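Local coordinates for response regulator CheY-like protein (Mesorhizobium loti, PDB 3SNK) that probably takes part in pilus assembly as an ATP-binding protein, the present chain being its N-terminal CheY-like receiver domain, at residues K13-A18 with P60-L65; L19-P24 with I64-G69; I91-E96 with L114-D119. One frame throughout, in Å; residues are numbered along the deposited sequence.

Contact 1 (K13-A18 with P60-L65); sequences KRKQVA and PGIVIL. With SO4 (sulfate ion), chain B.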
ATOM      1  N   LYS A  13       4.518  -7.084  18.908  1.00 90.44           N
ATOM      2  CA  LYS A  13       5.846  -6.482  18.933  1.00 90.98           C
ATOM      3  C   LYS A  13       6.185  -5.905  17.549  1.00 90.70           C
ATOM      4  O   LYS A  13       6.374  -4.690  17.439  1.00 89.53           O
ATOM      5  CB  LYS A  13       6.917  -7.497  19.401  1.00 97.90           C
ATOM      6  N   ARG A  14       6.237  -6.762  16.496  1.00 84.13           N
ATOM      7  CA  ARG A  14       6.501  -6.343  15.112  1.00 79.30           C
ATOM      8  C   ARG A  14       5.304  -5.564  14.538  1.00 78.24           C
ATOM      9  O   ARG A  14       4.144  -5.913  14.799  1.00 77.01           O
ATOM     10  CB  ARG A  14       6.818  -7.550  14.218  1.00 78.01           C
ATOM     11  CG  ARG A  14       8.235  -8.097  14.405  1.00 91.89           C
ATOM     12  CD  ARG A  14       8.501  -9.346  13.579  1.00102.51           C
ATOM     13  NE  ARG A  14       7.727 -10.500  14.040  1.00116.43           N
ATOM     14  CZ  ARG A  14       8.001 -11.763  13.727  1.00133.62           C
ATOM     15  NH1 ARG A  14       9.047 -12.056  12.963  1.00119.84           N
ATOM     16  NH2 ARG A  14       7.240 -12.747  14.189  1.00124.61           N
ATOM     17  N   LYS A  15       5.596  -4.514  13.759  1.00 71.31           N
ATOM     18  CA  LYS A  15       4.577  -3.682  13.130  1.00 67.24           C
ATOM     19  C   LYS A  15       4.011  -4.380  11.903  1.00 67.43           C
ATOM     20  O   LYS A  15       4.721  -4.588  10.914  1.00 66.42           O
ATOM     21  CB  LYS A  15       5.143  -2.303  12.754  1.00 67.94           C
ATOM     22  CG  LYS A  15       4.062  -1.290  12.405  1.00 72.81           C
ATOM     23  CD  LYS A  15       4.667   0.039  12.030  1.00 74.94           C
ATOM     24  CE  LYS A  15       3.714   1.165  12.309  1.00 75.44           C
ATOM     25  NZ  LYS A  15       4.364   2.476  12.098  1.00 74.21           N
ATOM     26  N   GLN A  16       2.714  -4.696  11.953  1.00 62.11           N
ATOM     27  CA  GLN A  16       2.011  -5.340  10.849  1.00 59.65           C
ATOM     28  C   GLN A  16       1.962  -4.429   9.623  1.00 56.62           C
ATOM     29  O   GLN A  16       1.704  -3.232   9.724  1.00 54.96           O
ATOM     30  CB  GLN A  16       0.593  -5.769  11.264  1.00 61.41           C
ATOM     31  CG  GLN A  16       0.578  -7.070  12.076  1.00 82.79           C
ATOM     32  CD  GLN A  16      -0.721  -7.314  12.821  1.00111.38           C
ATOM     33  OE1 GLN A  16      -1.829  -7.184  12.281  1.00105.66           O
ATOM     34  NE2 GLN A  16      -0.613  -7.723  14.079  1.00109.67           N
ATOM     35  N   VAL A  17       2.260  -5.009   8.480  1.00 50.57           N
ATOM     36  CA  VAL A  17       2.283  -4.370   7.170  1.00 47.20           C
ATOM     37  C   VAL A  17       1.388  -5.211   6.256  1.00 54.17           C
ATOM     38  O   VAL A  17       1.608  -6.430   6.097  1.00 55.13           O
ATOM     39  CB  VAL A  17       3.723  -4.192   6.595  1.00 49.86           C
ATOM     40  CG1 VAL A  17       3.710  -3.481   5.244  1.00 47.96           C
ATOM     41  CG2 VAL A  17       4.645  -3.456   7.576  1.00 50.16           C
ATOM     42  N   ALA A  18       0.343  -4.579   5.701  1.00 48.68           N
ATOM     43  CA  ALA A  18      -0.517  -5.232   4.717  1.00 49.15           C
ATOM     44  C   ALA A  18      -0.086  -4.725   3.348  1.00 51.79           C
ATOM     45  O   ALA A  18      -0.023  -3.525   3.130  1.00 50.30           O
ATOM     46  CB  ALA A  18      -1.994  -4.952   4.997  1.00 49.52           C
ATOM     47  N   PRO A  60      -3.566  -3.624  11.720  1.00 74.64           N
ATOM     48  CA  PRO A  60      -2.646  -3.025  10.725  1.00 71.59           C
ATOM     49  C   PRO A  60      -1.904  -1.789  11.236  1.00 68.74           C
ATOM     50  O   PRO A  60      -2.415  -1.024  12.048  1.00 68.31           O
ATOM     51  CB  PRO A  60      -3.552  -2.670   9.541  1.00 71.94           C
ATOM     52  CG  PRO A  60      -4.934  -2.523  10.149  1.00 77.48           C
ATOM     53  CD  PRO A  60      -4.979  -3.513  11.289  1.00 76.22           C
ATOM     54  N   GLY A  61      -0.664  -1.677  10.799  1.00 61.15           N
ATOM     55  CA  GLY A  61       0.213  -0.565  11.107  1.00 58.61           C
ATOM     56  C   GLY A  61       0.345   0.309   9.881  1.00 54.32           C
ATOM     57  O   GLY A  61       0.164   1.519   9.970  1.00 53.05           O
ATOM     58  N   ILE A  62       0.643  -0.312   8.728  1.00 46.17           N
ATOM     59  CA  ILE A  62       0.855   0.335   7.430  1.00 44.13           C
ATOM     60  C   ILE A  62       0.258  -0.508   6.346  1.00 46.01           C
ATOM     61  O   ILE A  62       0.392  -1.730   6.378  1.00 46.50           O
ATOM     62  CB  ILE A  62       2.391   0.541   7.130  1.00 48.88           C
ATOM     63  CG1 ILE A  62       3.086   1.399   8.176  1.00 51.50           C
ATOM     64  CG2 ILE A  62       2.649   1.105   5.720  1.00 48.74           C
ATOM     65  CD1 ILE A  62       4.514   0.990   8.380  1.00 65.38           C
ATOM     66  N   VAL A  63      -0.305   0.147   5.334  1.00 40.55           N
ATOM     67  CA  VAL A  63      -0.800  -0.491   4.125  1.00 40.51           C
ATOM     68  C   VAL A  63       0.073  -0.036   2.954  1.00 44.21           C
ATOM     69  O   VAL A  63       0.399   1.148   2.845  1.00 42.43           O
ATOM     70  CB  VAL A  63      -2.299  -0.192   3.875  1.00 43.84           C
ATOM     71  CG1 VAL A  63      -2.750  -0.662   2.496  1.00 43.79           C
ATOM     72  CG2 VAL A  63      -3.150  -0.850   4.940  1.00 44.32           C
ATOM     73  N   ILE A  64       0.452  -0.966   2.085  1.00 41.42           N
ATOM     74  CA  ILE A  64       1.188  -0.648   0.860  1.00 42.00           C
ATOM     75  C   ILE A  64       0.304  -1.083  -0.274  1.00 47.00           C
ATOM     76  O   ILE A  64      -0.055  -2.268  -0.390  1.00 47.28           O
ATOM     77  CB  ILE A  64       2.614  -1.210   0.773  1.00 46.16           C
ATOM     78  CG1 ILE A  64       3.465  -0.673   1.942  1.00 47.05           C
ATOM     79  CG2 ILE A  64       3.255  -0.846  -0.587  1.00 47.86           C
ATOM     80  CD1 ILE A  64       4.769  -1.373   2.161  1.00 55.36           C
ATOM     81  N   LEU A  65      -0.114  -0.116  -1.070  1.00 42.40           N
ATOM     82  CA  LEU A  65      -1.049  -0.428  -2.131  1.00 43.94           C
ATOM     83  C   LEU A  65      -0.398  -0.173  -3.491  1.00 49.90           C
ATOM     84  O   LEU A  65      -0.035   0.952  -3.823  1.00 46.62           O
ATOM     85  CB  LEU A  65      -2.361   0.363  -1.945  1.00 42.73           C
ATOM     86  CG  LEU A  65      -3.457   0.190  -3.001  1.00 48.34           C
ATOM     87  CD1 LEU A  65      -4.008  -1.249  -3.025  1.00 48.47           C
ATOM     88  CD2 LEU A  65      -4.571   1.186  -2.768  1.00 50.04           C
TER
HETATM   89  S   SO4 B 135       8.338 -16.625  13.368  0.50 92.81           S
HETATM   90  O1  SO4 B 135       9.723 -16.235  13.066  0.50 97.36           O
HETATM   91  O2  SO4 B 135       8.331 -17.879  14.134  0.50 97.32           O
HETATM   92  O3  SO4 B 135       7.696 -15.576  14.155  0.50 98.18           O
HETATM   93  O4  SO4 B 135       7.620 -16.820  12.107  0.50 97.90           O

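Contact 2 (L19-P24 with I64-G69); sequences LFSSDP and ILDLGG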
ATOM      1  N   LEU A  19       0.356  -5.633   2.482  1.00 50.24           N
ATOM      2  CA  LEU A  19       0.811  -5.326   1.129  1.00 49.07           C
ATOM      3  C   LEU A  19      -0.196  -5.891   0.113  1.00 52.19           C
ATOM      4  O   LEU A  19      -0.601  -7.061   0.228  1.00 53.34           O
ATOM      5  CB  LEU A  19       2.224  -5.927   0.947  1.00 51.27           C
ATOM      6  CG  LEU A  19       2.871  -5.887  -0.432  1.00 56.52           C
ATOM      7  CD1 LEU A  19       3.144  -4.496  -0.871  1.00 54.43           C
ATOM      8  CD2 LEU A  19       4.183  -6.657  -0.419  1.00 62.82           C
ATOM      9  N   PHE A  20      -0.637  -5.044  -0.839  1.00 46.14           N
ATOM     10  CA  PHE A  20      -1.621  -5.401  -1.880  1.00 48.21           C
ATOM     11  C   PHE A  20      -1.018  -5.082  -3.217  1.00 54.70           C
ATOM     12  O   PHE A  20      -0.618  -3.945  -3.427  1.00 50.83           O
ATOM     13  CB  PHE A  20      -2.969  -4.642  -1.691  1.00 47.72           C
ATOM     14  CG  PHE A  20      -3.619  -4.924  -0.363  1.00 48.04           C
ATOM     15  CD1 PHE A  20      -4.347  -6.092  -0.163  1.00 50.72           C
ATOM     16  CD2 PHE A  20      -3.443  -4.062   0.713  1.00 47.12           C
ATOM     17  CE1 PHE A  20      -4.862  -6.406   1.090  1.00 51.34           C
ATOM     18  CE2 PHE A  20      -4.022  -4.344   1.951  1.00 48.97           C
ATOM     19  CZ  PHE A  20      -4.711  -5.522   2.134  1.00 48.69           C
ATOM     20  N   SER A  21      -0.904  -6.095  -4.103  1.00 57.35           N
ATOM     21  CA  SER A  21      -0.276  -5.964  -5.422  1.00 59.24           C
ATOM     22  C   SER A  21      -0.632  -7.111  -6.342  1.00 70.40           C
ATOM     23  O   SER A  21      -0.751  -8.238  -5.873  1.00 73.87           O
ATOM     24  CB  SER A  21       1.244  -5.928  -5.270  1.00 60.38           C
ATOM     25  OG  SER A  21       1.906  -5.730  -6.511  1.00 63.77           O
ATOM     26  N   SER A  22      -0.745  -6.849  -7.654  1.00 68.82           N
ATOM     27  CA  SER A  22      -0.966  -7.916  -8.649  1.00 72.39           C
ATOM     28  C   SER A  22       0.355  -8.169  -9.432  1.00 75.04           C
ATOM     29  O   SER A  22       0.379  -8.947 -10.383  1.00 78.35           O
ATOM     30  CB  SER A  22      -2.120  -7.564  -9.586  1.00 78.89           C
ATOM     31  OG  SER A  22      -3.386  -7.672  -8.949  1.00 86.68           O
ATOM     32  N   ASP A  23       1.462  -7.523  -8.990  1.00 66.05           N
ATOM     33  CA  ASP A  23       2.785  -7.642  -9.607  1.00 65.29           C
ATOM     34  C   ASP A  23       3.653  -8.602  -8.774  1.00 66.35           C
ATOM     35  O   ASP A  23       4.089  -8.230  -7.686  1.00 63.44           O
ATOM     36  CB  ASP A  23       3.437  -6.245  -9.753  1.00 64.84           C
ATOM     37  CG  ASP A  23       4.893  -6.187 -10.206  1.00 72.23           C
ATOM     38  OD1 ASP A  23       5.560  -7.243 -10.219  1.00 73.20           O
ATOM     39  OD2 ASP A  23       5.392  -5.068 -10.449  1.00 76.72           O
ATOM     40  N   PRO A  24       3.959  -9.816  -9.293  1.00 65.16           N
ATOM     41  CA  PRO A  24       4.755 -10.775  -8.504  1.00 65.04           C
ATOM     42  C   PRO A  24       6.166 -10.314  -8.157  1.00 66.81           C
ATOM     43  O   PRO A  24       6.689 -10.761  -7.139  1.00 65.44           O
ATOM     44  CB  PRO A  24       4.809 -12.018  -9.389  1.00 70.65           C
ATOM     45  CG  PRO A  24       4.419 -11.565 -10.742  1.00 76.47           C
ATOM     46  CD  PRO A  24       3.494 -10.417 -10.556  1.00 69.29           C
ATOM     47  N   ILE A  64       0.452  -0.966   2.085  1.00 41.42           N
ATOM     48  CA  ILE A  64       1.188  -0.648   0.860  1.00 42.00           C
ATOM     49  C   ILE A  64       0.304  -1.083  -0.274  1.00 47.00           C
ATOM     50  O   ILE A  64      -0.055  -2.268  -0.390  1.00 47.28           O
ATOM     51  CB  ILE A  64       2.614  -1.210   0.773  1.00 46.16           C
ATOM     52  CG1 ILE A  64       3.465  -0.673   1.942  1.00 47.05           C
ATOM     53  CG2 ILE A  64       3.255  -0.846  -0.587  1.00 47.86           C
ATOM     54  CD1 ILE A  64       4.769  -1.373   2.161  1.00 55.36           C
ATOM     55  N   LEU A  65      -0.114  -0.116  -1.070  1.00 42.40           N
ATOM     56  CA  LEU A  65      -1.049  -0.428  -2.131  1.00 43.94           C
ATOM     57  C   LEU A  65      -0.398  -0.173  -3.491  1.00 49.90           C
ATOM     58  O   LEU A  65      -0.035   0.952  -3.823  1.00 46.62           O
ATOM     59  CB  LEU A  65      -2.361   0.363  -1.945  1.00 42.73           C
ATOM     60  CG  LEU A  65      -3.457   0.190  -3.001  1.00 48.34           C
ATOM     61  CD1 LEU A  65      -4.008  -1.249  -3.025  1.00 48.47           C
ATOM     62  CD2 LEU A  65      -4.571   1.186  -2.768  1.00 50.04           C
ATOM     63  N   ASP A  66      -0.196  -1.261  -4.238  1.00 49.74           N
ATOM     64  CA  ASP A  66       0.342  -1.185  -5.593  1.00 52.64           C
ATOM     65  C   ASP A  66      -0.823  -1.017  -6.551  1.00 58.04           C
ATOM     66  O   ASP A  66      -1.541  -1.977  -6.822  1.00 57.84           O
ATOM     67  CB  ASP A  66       1.167  -2.438  -5.944  1.00 55.94           C
ATOM     68  CG  ASP A  66       1.720  -2.486  -7.364  1.00 61.25           C
ATOM     69  OD1 ASP A  66       1.759  -1.416  -8.029  1.00 61.45           O
ATOM     70  OD2 ASP A  66       2.185  -3.585  -7.788  1.00 60.87           O
ATOM     71  N   LEU A  67      -1.009   0.207  -7.042  1.00 55.64           N
ATOM     72  CA  LEU A  67      -2.079   0.575  -7.964  1.00 56.70           C
ATOM     73  C   LEU A  67      -1.745   0.224  -9.418  1.00 63.33           C
ATOM     74  O   LEU A  67      -2.660   0.090 -10.233  1.00 65.20           O
ATOM     75  CB  LEU A  67      -2.363   2.077  -7.837  1.00 55.43           C
ATOM     76  CG  LEU A  67      -2.955   2.502  -6.499  1.00 55.48           C
ATOM     77  CD1 LEU A  67      -2.723   3.947  -6.255  1.00 53.94           C
ATOM     78  CD2 LEU A  67      -4.446   2.169  -6.448  1.00 61.13           C
ATOM     79  N   GLY A  68      -0.455   0.085  -9.728  1.00 60.46           N
ATOM     80  CA  GLY A  68       0.030  -0.217 -11.080  1.00 62.17           C
ATOM     81  C   GLY A  68      -0.369   0.884 -12.038  1.00 66.02           C
ATOM     82  O   GLY A  68      -0.128   2.067 -11.757  1.00 64.27           O
ATOM     83  N   GLY A  69      -1.074   0.502 -13.108  1.00 64.39           N
ATOM     84  CA  GLY A  69      -1.641   1.435 -14.076  1.00 66.69           C
ATOM     85  C   GLY A  69      -2.805   2.270 -13.538  1.00 70.65           C
ATOM     86  O   GLY A  69      -3.290   3.171 -14.228  1.00 71.66           O
TER
HETATM   87  O   HOH W   1      -0.052  -4.236  -9.448  1.00 63.28           O

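Contact 3 (I91-E96 with L114-D119); sequences IAVSDE and LHKPLD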
ATOM      1  N   ILE A  91       0.736   3.736   1.798  1.00 37.48           N
ATOM      2  CA  ILE A  91       1.824   4.052   0.865  1.00 39.33           C
ATOM      3  C   ILE A  91       1.328   3.624  -0.484  1.00 44.91           C
ATOM      4  O   ILE A  91       0.991   2.448  -0.663  1.00 44.26           O
ATOM      5  CB  ILE A  91       3.196   3.453   1.261  1.00 42.19           C
ATOM      6  CG1 ILE A  91       3.678   4.081   2.580  1.00 43.28           C
ATOM      7  CG2 ILE A  91       4.236   3.684   0.141  1.00 45.11           C
ATOM      8  CD1 ILE A  91       4.754   3.263   3.329  1.00 54.40           C
ATOM      9  N   ALA A  92       1.208   4.583  -1.411  1.00 41.90           N
ATOM     10  CA  ALA A  92       0.719   4.253  -2.749  1.00 41.71           C
ATOM     11  C   ALA A  92       1.879   4.130  -3.714  1.00 47.28           C
ATOM     12  O   ALA A  92       2.785   4.960  -3.722  1.00 46.86           O
ATOM     13  CB  ALA A  92      -0.263   5.303  -3.233  1.00 42.25           C
ATOM     14  N   VAL A  93       1.858   3.049  -4.506  1.00 45.18           N
ATOM     15  CA  VAL A  93       2.840   2.782  -5.541  1.00 46.93           C
ATOM     16  C   VAL A  93       2.059   2.690  -6.836  1.00 53.53           C
ATOM     17  O   VAL A  93       1.074   1.947  -6.937  1.00 51.82           O
ATOM     18  CB  VAL A  93       3.725   1.523  -5.282  1.00 50.39           C
ATOM     19  CG1 VAL A  93       4.849   1.418  -6.316  1.00 52.16           C
ATOM     20  CG2 VAL A  93       4.296   1.531  -3.868  1.00 48.95           C
ATOM     21  N   SER A  94       2.479   3.462  -7.826  1.00 52.72           N
ATOM     22  CA  SER A  94       1.821   3.416  -9.116  1.00 54.53           C
ATOM     23  C   SER A  94       2.778   3.789 -10.210  1.00 60.43           C
ATOM     24  O   SER A  94       3.850   4.344  -9.951  1.00 60.44           O
ATOM     25  CB  SER A  94       0.623   4.369  -9.132  1.00 57.90           C
ATOM     26  OG  SER A  94       1.039   5.719  -9.278  1.00 63.78           O
ATOM     27  N   ASP A  95       2.357   3.545 -11.450  1.00 59.34           N
ATOM     28  CA  ASP A  95       3.041   4.041 -12.642  1.00 61.90           C
ATOM     29  C   ASP A  95       2.454   5.452 -12.829  1.00 62.43           C
ATOM     30  O   ASP A  95       1.825   5.948 -11.892  1.00 58.03           O
ATOM     31  CB  ASP A  95       2.799   3.095 -13.832  1.00 67.31           C
ATOM     32  CG  ASP A  95       3.492   1.753 -13.679  1.00 82.59           C
ATOM     33  OD1 ASP A  95       4.751   1.720 -13.738  1.00 86.75           O
ATOM     34  OD2 ASP A  95       2.783   0.733 -13.506  1.00 86.21           O
ATOM     35  N   GLU A  96       2.611   6.090 -13.983  1.00 61.04           N
ATOM     36  CA  GLU A  96       2.026   7.424 -14.169  1.00 62.37           C
ATOM     37  C   GLU A  96       0.509   7.332 -14.210  1.00 64.07           C
ATOM     38  O   GLU A  96      -0.045   6.357 -14.727  1.00 63.56           O
ATOM     39  CB  GLU A  96       2.553   8.101 -15.452  1.00 69.18           C
ATOM     40  CG  GLU A  96       2.518   9.621 -15.367  1.00 86.91           C
ATOM     41  CD  GLU A  96       2.299  10.349 -16.680  1.00119.66           C
ATOM     42  OE1 GLU A  96       3.144  10.204 -17.595  1.00118.24           O
ATOM     43  OE2 GLU A  96       1.297  11.094 -16.782  1.00119.30           O
ATOM     44  N   LEU A 114       4.803   6.636  -4.353  1.00 50.37           N
ATOM     45  CA  LEU A 114       6.034   6.121  -4.947  1.00 52.08           C
ATOM     46  C   LEU A 114       5.784   5.692  -6.380  1.00 59.16           C
ATOM     47  O   LEU A 114       4.707   5.183  -6.697  1.00 57.78           O
ATOM     48  CB  LEU A 114       6.605   4.974  -4.098  1.00 51.36           C
ATOM     49  CG  LEU A 114       6.788   5.286  -2.579  1.00 55.61           C
ATOM     50  CD1 LEU A 114       7.210   4.042  -1.809  1.00 54.90           C
ATOM     51  CD2 LEU A 114       7.798   6.417  -2.343  1.00 59.17           C
ATOM     52  N   HIS A 115       6.751   5.970  -7.259  1.00 60.71           N
ATOM     53  CA  HIS A 115       6.685   5.694  -8.691  1.00 64.06           C
ATOM     54  C   HIS A 115       7.566   4.490  -9.026  1.00 72.88           C
ATOM     55  O   HIS A 115       8.720   4.436  -8.601  1.00 73.44           O
ATOM     56  CB  HIS A 115       7.101   6.963  -9.472  1.00 67.98           C
ATOM     57  CG  HIS A 115       6.954   6.876 -10.964  1.00 75.26           C
ATOM     58  ND1 HIS A 115       5.707   6.901 -11.575  1.00 77.78           N
ATOM     59  CD2 HIS A 115       7.911   6.836 -11.927  1.00 80.76           C
ATOM     60  CE1 HIS A 115       5.943   6.830 -12.879  1.00 80.70           C
ATOM     61  NE2 HIS A 115       7.254   6.784 -13.142  1.00 82.76           N
ATOM     62  N   LYS A 116       7.007   3.520  -9.779  1.00 72.73           N
ATOM     63  CA  LYS A 116       7.670   2.282 -10.202  1.00 74.97           C
ATOM     64  C   LYS A 116       8.699   2.526 -11.330  1.00 84.86           C
ATOM     65  O   LYS A 116       8.395   3.283 -12.258  1.00 86.48           O
ATOM     66  CB  LYS A 116       6.634   1.262 -10.675  1.00 78.51           C
ATOM     67  CG  LYS A 116       6.284   0.198  -9.653  1.00 90.48           C
ATOM     68  CD  LYS A 116       5.308  -0.806 -10.253  1.00 93.78           C
ATOM     69  CE  LYS A 116       4.898  -1.891  -9.294  1.00 88.11           C
ATOM     70  NZ  LYS A 116       3.948  -2.830  -9.932  1.00 88.15           N
ATOM     71  N   PRO A 117       9.901   1.889 -11.309  1.00 84.82           N
ATOM     72  CA  PRO A 117      10.425   0.952 -10.292  1.00 83.87           C
ATOM     73  C   PRO A 117      10.897   1.694  -9.045  1.00 89.04           C
ATOM     74  O   PRO A 117      11.647   2.670  -9.157  1.00 88.95           O
ATOM     75  CB  PRO A 117      11.579   0.249 -11.032  1.00 87.97           C
ATOM     76  CG  PRO A 117      12.079   1.263 -12.016  1.00 94.36           C
ATOM     77  CD  PRO A 117      10.882   2.109 -12.400  1.00 89.85           C
ATOM     78  N   LEU A 118      10.422   1.278  -7.858  1.00 87.60           N
ATOM     79  CA  LEU A 118      10.837   1.994  -6.651  1.00 87.93           C
ATOM     80  C   LEU A 118      12.216   1.551  -6.211  1.00 93.64           C
ATOM     81  O   LEU A 118      12.547   0.369  -6.308  1.00 93.66           O
ATOM     82  CB  LEU A 118       9.832   1.918  -5.473  1.00 85.76           C
ATOM     83  CG  LEU A 118       9.210   0.575  -5.032  1.00 89.99           C
ATOM     84  CD1 LEU A 118      10.194  -0.301  -4.252  1.00 91.00           C
ATOM     85  CD2 LEU A 118       8.045   0.835  -4.106  1.00 90.87           C
ATOM     86  N   ASP A 119      13.033   2.516  -5.766  1.00 91.88           N
ATOM     87  CA  ASP A 119      14.363   2.228  -5.240  1.00 93.57           C
ATOM     88  C   ASP A 119      14.201   1.784  -3.781  1.00 94.89           C
ATOM     89  O   ASP A 119      13.153   2.045  -3.163  1.00 92.85           O
ATOM     90  CB  ASP A 119      15.321   3.438  -5.388  1.00 98.44           C
ATOM     91  CG  ASP A 119      14.787   4.764  -4.867  1.00111.26           C
ATOM     92  OD1 ASP A 119      13.729   5.216  -5.364  1.00112.28           O
ATOM     93  OD2 ASP A 119      15.458   5.378  -4.007  1.00116.69           O
TER
HETATM   94  O   HOH W   2       2.106   6.633  -6.650  1.00 51.76           O

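Contact 1 (K13-A18 with P60-L65)
The carbonyl oxygen of Gln16 takes two N-H groups, from Gly61 and Ile62, where the chain enters strand 62-68. Gly61 N lies 3.0 Å from Gln16 O but well above the carbonyl plane, and Ile62 N, 3.3 Å from Gln16 O, lies in that plane. Farther on, Ala18 is satisfied at both ends: its N donates to Ile62 O (2.9 Å) and its O accepts from Ile64 N (2.8 Å). Gln16 OE1 accepts from Arg59 N, just before the second segment. Arg14, beyond the strand, donates from NH2 at the edge of its guanidinium to sulfate O3 (2.9 Å), an ion probably taken up from the crystallisation liquor.

Lys15 stretches across Ile62 at about a right angle, with CG anti to N (chi1 -166°) and the chain extended, so that its CD lies 3.8 Å from Ile62 CD1. With an alanine here, Ile62 CD1 and Gly61 would probably lose their aliphatic lid, and the long, weak ion pair of Lys15 NZ with Asp131 would go. Val17 CG1 meets Ile64 CD1 at 3.9 Å, facing helix 24-36, whose Leu34 touches both. Parallel pairing of strands 15-20 and 62-68 in this way is characteristic of the centre of the receiver-domain sheet, with strand order 2-1-3-4-5.

Contact 2 (L19-P24 with I64-G69)
Ser21 and Asp66 meet through matching torsions: Ser21 OG and Asp66 CG are each turned opposite their own backbone N (chi1 -177° and 177°), which brings the hydroxyl to the carboxylate just past strand 15-20. Ser21 OG donates to Asp66 OD2 over a short 2.5 Å, meeting the anti lone pair of OD2, the one directed away from OD1. The same hydroxyl accepts from Asp23 N at 3.1 Å, closing an ST turn that fixes the loop after strand 15-20. A water links the segments as well, accepting from Ser22 N and donating weakly to Asp66 OD2.

Earlier along the strands the parallel ladder continues, with Phe20 N bonded to Ile64 O (2.9 Å) and Asp66 N to Phe20 O (2.8 Å). Leu19 CD1 rests against the CB and CG2 of Ile64, 3.7 Å from CG2, on the side of helix 24-36. On the opposite face of the sheet, Phe20 CB touches Leu65 CD1 at 3.8 Å, while the Phe20 ring meets Trp85.

Asp23 is the N-cap of helix 24-36, its OD1 accepting from Phe26 N. Its OD2 comes within 4.4 Å of Asp66 OD2, a pairing of like charges that Lys116, salt-bridged to both, probably offsets. Asp66, near the C-terminal end of the third strand, sits where receivers carry their phosphoacceptor aspartate, and Lys116, followed by a cis proline, matches the conserved lysine. Ser21 and Ser22 stand where receivers usually carry an acidic pair, so metal binding of the ordinary kind is doubtful at this receiver-like site.

Contact 3 (I91-E96 with L114-D119)
Leu114 O is gripped twice, by Ser94 N at 3.0 Å and by a water that also donates to Ser94 OG. The Ser94 hydroxyl in turn donates to Asp95 O at 2.7 Å, in the plane of that carbonyl. Lys116 N reaches Ser94 O at 3.3 Å from some 41° above the carbonyl plane; the ladder is opening here, as the wider Ser94-His115 spacing also indicates. The shorter bond from Leu114 N to Ala92 O, 2.7 Å, secures the other end.

Val93 carries much of the apolar contact. Its CG1 meets Lys116 CG, and its CG2 lies 3.8 Å from Leu118 CD2, both side chains crossing it at about a right angle. Ile91 CG2 packs on Leu114 CD1 at 3.6 Å. His115, its ring thrown back toward the first segment with CG anti to N (chi1 -174°), brings CE1 to 3.6 Å from Glu96 N, which lies at the ring edge.

A cis peptide precedes Pro117, as is usual after the lysine of receiver domains. The pair closes the beta-alpha-beta unit through helix 99-107, with Phe26 of helix 24-36 against Val93, Lys116 and Leu118, helix 120-129 against Ile91 and Leu114, and strand 62-68 flanking strand 90-94.

Overall arrangement
Contacts 1 and 2 are successive halves of one pairing, strands 15-20 and 62-68, sharing Ile64 and Leu65, whereas contact 3 joins strand 90-94 to the outermost strand 112-115. Strands 62-68 and 90-94 are neighbours, so all three belong to one parallel sheet. Contact 2 is the most buried; contacts 1 and 3 are partly exposed, the first at the N-terminal ends of its strands, where backbone bonds and apolar side chains, with the aliphatic part of Lys15, make the contact. Acidic chemistry gathers at the C-terminal ends: Lys116, from the loop of contact 3, spans to the carboxylates of contact 2, whose centre lies about 9 Å from that of contact 3.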